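Local coordinates for lambda phage protein with carbohydrate-binding module (Shewanella oneidensis, PDB 2A5Z) that is of unknown function but binds magnesium and has a jelly-roll fold with a carbohydrate-binding module, consistent with recognition of a sugar, at residues I93-T98 against A239-I244; S116-T121 against F251-S256. All blocks are in the same frame, centred on the assembly; numbering follows the deposited sequence.

Contact 1 of 2, residues I93-T98 against A239-I244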
# COMPACT_ATOMS: atom_id res chain seq x y z
N ILE C 93 12.78 -5.56 -17.27
CA ILE C 93 12.49 -4.25 -17.85
C ILE C 93 13.09 -4.16 -19.26
O ILE C 93 14.23 -4.57 -19.48
CB ILE C 93 13.03 -3.10 -16.91
CG1 ILE C 93 12.37 -3.20 -15.52
CG2 ILE C 93 12.78 -1.72 -17.50
CD1 ILE C 93 13.19 -2.60 -14.38
N VAL C 94 12.30 -3.67 -20.21
CA VAL C 94 12.71 -3.60 -21.61
C VAL C 94 12.47 -2.19 -22.18
O VAL C 94 11.48 -1.53 -21.84
CB VAL C 94 12.04 -4.72 -22.46
CG1 VAL C 94 12.26 -4.53 -23.96
CG2 VAL C 94 12.55 -6.09 -22.05
N SER C 95 13.40 -1.73 -23.01
CA SER C 95 13.33 -0.41 -23.63
C SER C 95 12.13 -0.27 -24.58
O SER C 95 11.55 -1.26 -25.02
CB SER C 95 14.62 -0.12 -24.39
OG SER C 95 14.73 -0.93 -25.55
N SER C 96 11.78 0.98 -24.87
CA SER C 96 10.71 1.30 -25.81
C SER C 96 11.27 2.12 -26.97
O SER C 96 12.49 2.22 -27.15
CB SER C 96 9.62 2.09 -25.09
OG SER C 96 10.14 3.33 -24.64
N THR C 97 10.37 2.70 -27.75
CA THR C 97 10.75 3.53 -28.89
C THR C 97 10.93 5.00 -28.48
O THR C 97 11.06 5.87 -29.34
CB THR C 97 9.72 3.43 -30.03
OG1 THR C 97 8.42 3.79 -29.54
CG2 THR C 97 9.67 2.00 -30.57
N THR C 98 10.93 5.26 -27.18
CA THR C 98 11.20 6.60 -26.64
C THR C 98 12.55 6.61 -25.95
O THR C 98 12.81 5.78 -25.08
CB THR C 98 10.11 7.04 -25.62
OG1 THR C 98 8.81 6.94 -26.22
CG2 THR C 98 10.33 8.48 -25.15
N ALA C 239 13.44 -0.01 -29.28
CA ALA C 239 12.73 -0.91 -28.37
C ALA C 239 13.35 -2.31 -28.37
O ALA C 239 14.07 -2.67 -29.29
CB ALA C 239 11.26 -0.99 -28.74
N GLY C 240 13.06 -3.09 -27.32
CA GLY C 240 13.48 -4.48 -27.26
C GLY C 240 14.82 -4.72 -26.59
O GLY C 240 15.26 -5.86 -26.45
N ILE C 241 15.48 -3.64 -26.17
CA ILE C 241 16.73 -3.75 -25.43
C ILE C 241 16.40 -4.03 -23.97
O ILE C 241 15.69 -3.25 -23.33
CB ILE C 241 17.59 -2.46 -25.51
CG1 ILE C 241 17.92 -2.12 -26.96
CG2 ILE C 241 18.87 -2.61 -24.66
CD1 ILE C 241 18.64 -0.78 -27.13
N SER C 242 16.91 -5.15 -23.45
CA SER C 242 16.75 -5.49 -22.04
C SER C 242 17.55 -4.54 -21.17
O SER C 242 18.70 -4.20 -21.50
CB SER C 242 17.17 -6.94 -21.76
OG SER C 242 16.27 -7.88 -22.33
N LEU C 243 16.94 -4.10 -20.07
CA LEU C 243 17.62 -3.32 -19.05
C LEU C 243 17.85 -4.21 -17.83
O LEU C 243 17.69 -5.43 -17.93
CB LEU C 243 16.81 -2.05 -18.70
CG LEU C 243 16.45 -1.14 -19.89
CD1 LEU C 243 15.77 0.14 -19.43
CD2 LEU C 243 17.67 -0.82 -20.76
N ILE C 244 18.22 -3.63 -16.70
CA ILE C 244 18.51 -4.45 -15.53
C ILE C 244 17.22 -4.85 -14.79
O ILE C 244 16.35 -4.01 -14.54
CB ILE C 244 19.61 -3.77 -14.65
CG1 ILE C 244 20.98 -3.92 -15.35
CG2 ILE C 244 19.63 -4.33 -13.22
CD1 ILE C 244 22.18 -3.28 -14.65
O HOH W 1 15.41 -6.90 -17.40

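Contact 2 of 2, residues S116-T121 against F251-S256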
# COMPACT_ATOMS: atom_id res chain seq x y z
N SER C 116 21.15 10.97 8.50
CA SER C 116 20.32 9.76 8.52
C SER C 116 21.11 8.50 8.16
O SER C 116 20.68 7.38 8.47
CB SER C 116 19.13 9.90 7.56
OG SER C 116 19.55 9.86 6.20
N GLU C 117 22.25 8.69 7.49
CA GLU C 117 23.13 7.59 7.06
C GLU C 117 22.33 6.48 6.38
O GLU C 117 22.48 5.29 6.69
CB GLU C 117 23.93 7.02 8.22
CG GLU C 117 24.79 8.04 8.94
CD GLU C 117 25.67 7.42 10.01
OE1 GLU C 117 25.44 7.69 11.21
OE2 GLU C 117 26.58 6.65 9.66
N LEU C 118 21.48 6.89 5.45
CA LEU C 118 20.65 5.99 4.66
C LEU C 118 21.49 4.88 4.03
O LEU C 118 22.59 5.12 3.50
CB LEU C 118 19.89 6.77 3.58
CG LEU C 118 19.08 6.00 2.53
CD1 LEU C 118 17.80 5.44 3.11
CD2 LEU C 118 18.77 6.88 1.32
N GLU C 119 20.96 3.67 4.10
CA GLU C 119 21.53 2.51 3.45
C GLU C 119 20.50 1.95 2.48
O GLU C 119 19.35 1.70 2.85
CB GLU C 119 21.86 1.46 4.51
CG GLU C 119 22.87 0.44 4.10
CD GLU C 119 23.35 -0.37 5.27
OE1 GLU C 119 23.88 0.23 6.24
OE2 GLU C 119 23.19 -1.60 5.24
N VAL C 120 20.90 1.79 1.22
CA VAL C 120 20.02 1.22 0.21
C VAL C 120 20.65 -0.05 -0.35
O VAL C 120 21.80 -0.04 -0.78
CB VAL C 120 19.73 2.22 -0.94
CG1 VAL C 120 18.81 1.59 -2.01
CG2 VAL C 120 19.14 3.52 -0.41
N THR C 121 19.90 -1.15 -0.31
CA THR C 121 20.37 -2.43 -0.84
C THR C 121 19.48 -2.88 -1.98
O THR C 121 18.25 -2.85 -1.86
CB THR C 121 20.44 -3.50 0.26
OG1 THR C 121 21.16 -2.99 1.39
CG2 THR C 121 21.16 -4.75 -0.25
N PHE C 251 15.40 0.01 2.01
CA PHE C 251 15.83 1.32 2.55
C PHE C 251 15.89 1.25 4.07
O PHE C 251 14.92 0.84 4.72
CB PHE C 251 14.83 2.42 2.17
CG PHE C 251 14.85 2.79 0.71
CD1 PHE C 251 15.52 3.93 0.29
CD2 PHE C 251 14.18 2.02 -0.23
CE1 PHE C 251 15.54 4.29 -1.07
CE2 PHE C 251 14.19 2.36 -1.59
CZ PHE C 251 14.88 3.49 -2.01
N LYS C 252 17.01 1.67 4.65
CA LYS C 252 17.09 1.87 6.11
C LYS C 252 17.91 3.09 6.53
O LYS C 252 19.00 3.33 6.00
CB LYS C 252 17.57 0.62 6.87
CG LYS C 252 18.70 -0.13 6.25
CD LYS C 252 18.96 -1.43 7.04
CE LYS C 252 20.14 -2.18 6.46
NZ LYS C 252 20.55 -3.38 7.27
N ALA C 253 17.37 3.84 7.49
CA ALA C 253 17.96 5.10 7.92
C ALA C 253 17.66 5.39 9.39
O ALA C 253 16.74 4.81 9.97
CB ALA C 253 17.45 6.23 7.05
N LYS C 254 18.43 6.30 9.98
CA LYS C 254 18.14 6.82 11.31
C LYS C 254 17.41 8.15 11.13
O LYS C 254 17.86 9.00 10.36
CB LYS C 254 19.43 7.02 12.11
CG LYS C 254 20.17 5.73 12.40
CD LYS C 254 21.28 5.92 13.43
CE LYS C 254 22.69 5.84 12.81
NZ LYS C 254 23.71 5.75 13.91
N VAL C 255 16.29 8.34 11.83
CA VAL C 255 15.50 9.56 11.68
C VAL C 255 15.17 10.21 13.02
O VAL C 255 15.22 9.55 14.05
CB VAL C 255 14.18 9.34 10.88
CG1 VAL C 255 14.47 8.88 9.44
CG2 VAL C 255 13.25 8.36 11.61
N SER C 256 14.85 11.50 12.99
CA SER C 256 14.36 12.21 14.15
C SER C 256 12.85 12.32 13.99
O SER C 256 12.36 13.05 13.12
CB SER C 256 15.00 13.60 14.25
OG SER C 256 16.41 13.49 14.42
O HOH W 2 21.34 3.22 8.42
O HOH W 3 22.65 -4.16 5.59

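Contact 1 of 2, residues I93-T98 against A239-I244
Ser95 reaches to the loop 239-244 with its hydroxyl, and Ser95 OG accepts the N-H of Ile241 at 2.9 Å in a bent bond (143°). Set between the backbone N and the carbonyl carbon (chi1 70°), Ser95 OG also lies against the Ile241 side chain, 3.2 Å from Ile241 CB. The same hydroxyl bonds to the carbonyl of Thr238, so this buried group has two hydrogen-bond partners. The Ser95 backbone adds two more links: its N-H gives a nearly straight bond of 2.8 Å to Ile241 O, and Ser95 O takes a weak one from Gly240 N. Val94 turns its CB away, yet Val94 CG1 still rests 3.5 Å from Gly240 CA, over backbone that carries no side chain. Ile93 and Leu243 point toward each other's segments and cross at about a right angle, CG2 of Ile93 meeting CD1 of Leu243 at 4.0 Å; both also touch Thr232 on strand 230-234. Beside this apolar pair, Leu243 N bonds to Ile93 O at 2.8 Å, and water 1 joins Ile93 N to Leu243 O. Ser96 turns away; its OG bonds to Gly74 O and accepts from Thr98 N in an ST turn. Val94 and Ser242 form a single, isolated beta bridge, by which the end of strand 90-94 is tied to the irregular connection leading into strand 245-254 of the jelly roll.

Contact 2 of 2, residues S116-T121 against F251-S256
Lys252 CG sits between its backbone N and carbonyl carbon (chi1 42°) while Glu119 CG is anti to its own N (chi1 -159°), and these torsions lay the two extended chains side by side, pointing the same way. They belong to neighbouring antiparallel strands, 119-125 and 245-254, in a six-stranded sheet of the jelly roll. Glu119 and Lys252 are a hydrogen-bonded pair: Glu119 N gives to Lys252 O at 2.8 Å, nearly along the C=O axis, and Lys252 N returns the bond to Glu119 O in the carbonyl plane. At their ends Glu119 OE2 lies 3.3 Å from Lys252 CE, but its salt bridge to Lys252 NZ is long, and water 3 spans the pair by donating to OE2 and accepting from NZ. Lys188 and Lys190 on the adjoining strand 184-191 are further, weak partners of this carboxylate, and would be expected to favour its charged form.

The other face carries Val120 and Phe251, a non-hydrogen-bonded pair. Val120 CG1 lies over one face of the Phe251 ring, nearer its rim than its centre, and Val120 CG2 comes 3.7 Å from Phe251 CD1, whereas Leu118 CD1 meets the ring at its edge, in plane, 3.9 Å from Phe251 CD1. The same Leu118 methyl touches Ala253 CB, and Phe112 adds to this apolar patch. Just before strand 119-125, Glu117 runs alongside Lys254, at the end of strand 245-254, joined to it by a long salt bridge. Water 2 donates to Glu117 O and, weakly, to Lys252 O. Here the backbones remain linked: Lys254 N bonds in plane to a lone pair of Ser116 O at 2.9 Å, in an almost straight bond (174°).

Both contacts involve the chain around strand 245-254: contact 1 takes the loop entering it and contact 2 its far end, with centres about 31 Å apart on opposite sides of the chain's centre. Each is partly buried. Contact 2 is centred on two paired strands of a regular antiparallel sheet, so it separates an apolar face from one bearing charged pairs and water. Contact 1 joins a strand end to irregular chain, has no salt bridge, and relies mainly on backbone bonds and a serine hydroxyl, with one apolar pair and a bridging water. Their surroundings differ too: other subunits pack on Thr121, Val255 and Ser256 of contact 2, whereas contact 1 is touched by no other chain of the assembly.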